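Local coordinates for haloacid dehalogenase-like hydrolase (Salmonella enterica subsp. enterica serovar Typhi, PDB 4EZE), which probably hydrolyses O-phosphoserine to serine and phosphate with the help of magnesium, as a phosphoserine phosphatase of the haloacid dehalogenase superfamily, at residues G204-T209 with S223-I228. Sequence-based numbering, arbitrary orientation.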
loop_
_atom_site.group_PDB
_atom_site.type_symbol
_atom_site.label_atom_id
_atom_site.label_comp_id
_atom_site.label_asym_id
_atom_site.label_seq_id
_atom_site.Cartn_x
_atom_site.Cartn_y
_atom_site.Cartn_z
ATOM N N GLY A 204 -11.045 5.381 6.299
ATOM C CA GLY A 204 -11.579 6.655 5.811
ATOM C C GLY A 204 -13.077 6.666 5.548
ATOM O O GLY A 204 -13.779 5.720 5.889
ATOM N N LEU A 205 -13.555 7.746 4.932
ATOM C CA LEU A 205 -14.965 7.939 4.594
ATOM C C LEU A 205 -15.441 7.121 3.404
ATOM O O LEU A 205 -14.759 7.005 2.395
ATOM C CB LEU A 205 -15.236 9.413 4.283
ATOM C CG LEU A 205 -15.082 10.418 5.428
ATOM C CD1 LEU A 205 -15.327 11.833 4.950
ATOM C CD2 LEU A 205 -16.049 10.107 6.541
ATOM N N ASP A 206 -16.663 6.613 3.500
ATOM C CA ASP A 206 -17.222 5.810 2.428
ATOM C C ASP A 206 -17.505 6.650 1.202
ATOM O O ASP A 206 -17.549 6.141 0.081
ATOM C CB ASP A 206 -18.518 5.142 2.879
ATOM C CG ASP A 206 -19.561 6.157 3.382
ATOM O OD1 ASP A 206 -19.356 6.790 4.451
ATOM O OD2 ASP A 206 -20.606 6.299 2.712
ATOM N N ILE A 207 -17.774 7.931 1.381
ATOM C CA ILE A 207 -18.079 8.707 0.198
ATOM C C ILE A 207 -16.857 8.719 -0.698
ATOM O O ILE A 207 -16.966 8.535 -1.902
ATOM C CB ILE A 207 -18.562 10.130 0.516
ATOM C CG1 ILE A 207 -19.080 10.795 -0.754
ATOM C CG2 ILE A 207 -17.459 10.946 1.131
ATOM C CD1 ILE A 207 -19.718 12.128 -0.522
ATOM N N PHE A 208 -15.688 8.916 -0.106
ATOM C CA PHE A 208 -14.452 8.851 -0.866
ATOM C C PHE A 208 -14.151 7.461 -1.389
ATOM O O PHE A 208 -13.793 7.292 -2.544
ATOM C CB PHE A 208 -13.281 9.303 -0.006
ATOM C CG PHE A 208 -13.190 10.777 0.162
ATOM C CD1 PHE A 208 -14.237 11.486 0.691
ATOM C CD2 PHE A 208 -12.052 11.453 -0.202
ATOM C CE1 PHE A 208 -14.154 12.837 0.848
ATOM C CE2 PHE A 208 -11.968 12.809 -0.042
ATOM C CZ PHE A 208 -13.025 13.501 0.485
ATOM N N THR A 209 -14.314 6.464 -0.531
ATOM C CA THR A 209 -13.960 5.103 -0.884
ATOM C C THR A 209 -14.780 4.541 -2.026
ATOM O O THR A 209 -14.241 3.969 -2.960
ATOM C CB THR A 209 -14.147 4.185 0.320
ATOM O OG1 THR A 209 -13.278 4.603 1.370
ATOM C CG2 THR A 209 -13.828 2.763 -0.042
ATOM N N SER A 223 -14.910 0.783 3.974
ATOM C CA SER A 223 -14.304 1.709 4.933
ATOM C C SER A 223 -15.294 1.992 6.041
ATOM O O SER A 223 -16.289 1.255 6.204
ATOM C CB SER A 223 -13.876 3.003 4.238
ATOM O OG SER A 223 -15.004 3.684 3.712
ATOM N N ASN A 224 -15.033 3.044 6.816
ATOM C CA ASN A 224 -16.045 3.509 7.769
ATOM C C ASN A 224 -17.188 4.127 7.002
ATOM O O ASN A 224 -17.015 4.581 5.869
ATOM C CB ASN A 224 -15.479 4.551 8.703
ATOM C CG ASN A 224 -14.668 3.954 9.806
ATOM O OD1 ASN A 224 -15.190 3.213 10.625
ATOM N ND2 ASN A 224 -13.381 4.305 9.861
ATOM N N THR A 225 -18.367 4.154 7.609
ATOM C CA THR A 225 -19.499 4.740 6.933
ATOM C C THR A 225 -20.012 5.891 7.781
ATOM O O THR A 225 -20.292 5.715 8.970
ATOM C CB THR A 225 -20.624 3.719 6.675
ATOM O OG1 THR A 225 -20.056 2.453 6.307
ATOM C CG2 THR A 225 -21.528 4.197 5.539
ATOM N N VAL A 226 -20.091 7.076 7.187
ATOM C CA VAL A 226 -20.691 8.220 7.883
ATOM C C VAL A 226 -21.876 8.693 7.070
ATOM O O VAL A 226 -21.727 9.053 5.902
ATOM C CB VAL A 226 -19.684 9.343 8.083
ATOM C CG1 VAL A 226 -20.338 10.499 8.840
ATOM C CG2 VAL A 226 -18.475 8.791 8.842
ATOM N N GLU A 227 -23.063 8.637 7.670
ATOM C CA GLU A 227 -24.283 8.903 6.930
ATOM C C GLU A 227 -24.327 10.348 6.461
ATOM O O GLU A 227 -23.863 11.250 7.142
ATOM C CB GLU A 227 -25.509 8.620 7.797
ATOM C CG GLU A 227 -26.815 8.962 7.096
ATOM C CD GLU A 227 -27.987 9.101 8.061
ATOM O OE1 GLU A 227 -27.767 9.241 9.282
ATOM O OE2 GLU A 227 -29.136 9.081 7.591
ATOM N N ILE A 228 -24.889 10.547 5.286
ATOM C CA ILE A 228 -25.140 11.866 4.754
ATOM C C ILE A 228 -26.637 11.978 4.584
ATOM O O ILE A 228 -27.260 11.136 3.937
ATOM C CB ILE A 228 -24.500 12.048 3.375
ATOM C CG1 ILE A 228 -23.008 12.348 3.516
ATOM C CG2 ILE A 228 -25.227 13.136 2.598
ATOM C CD1 ILE A 228 -22.219 12.113 2.240
#
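The carboxylate of D206, in the first helical turn, takes the backbone N-H of V226. OD1 of D206 lies 2.8 Å from N of V226, and the bond is fairly straight at 159°. The N-H comes in on the syn side of the carboxylate, 32° out of its plane. CG of D206 sits between its own backbone N and carbonyl carbon (chi1 56°), swinging the acid across to residues 223-228. It crosses the side chain of T225 at about a right angle, with CG2 of T225 3.5 Å from CG of D206.

One turn on, T209 meets S223 hydroxyl to hydroxyl. OG1 of T209 and OG of S223 are 3.1 Å apart and hydrogen-bonded; which hydroxyl gives the proton is not settled. The backbone adds a weak, bent bond from N of N224 to O of G204 (3.1 Å).

CD2 of L205 rests on CG2 of V226 at 3.6 Å. CD1 of I207 meets CD1 of I228 at 3.7 Å, their side chains nearly perpendicular.

The contact ties the start of helix 206-216, with N-cap residue L205, to the end of strand 220-224 and to strand 226-229. Strands 197-202 and 220-224 and the helix form a beta-alpha-beta crossover of the Rossmann-like HAD core, with 220-224 at the edge of the parallel sheet. G204 lies near D116, the predicted proton donor. OD1 of N224 is hydrogen-bonded to backbone N of M242, and ND2 to O of G203. Helix 152-161 packs on L205 and V226, helix 168-176 on I207 and I228, and strand 232-237 pairs antiparallel with 226-229.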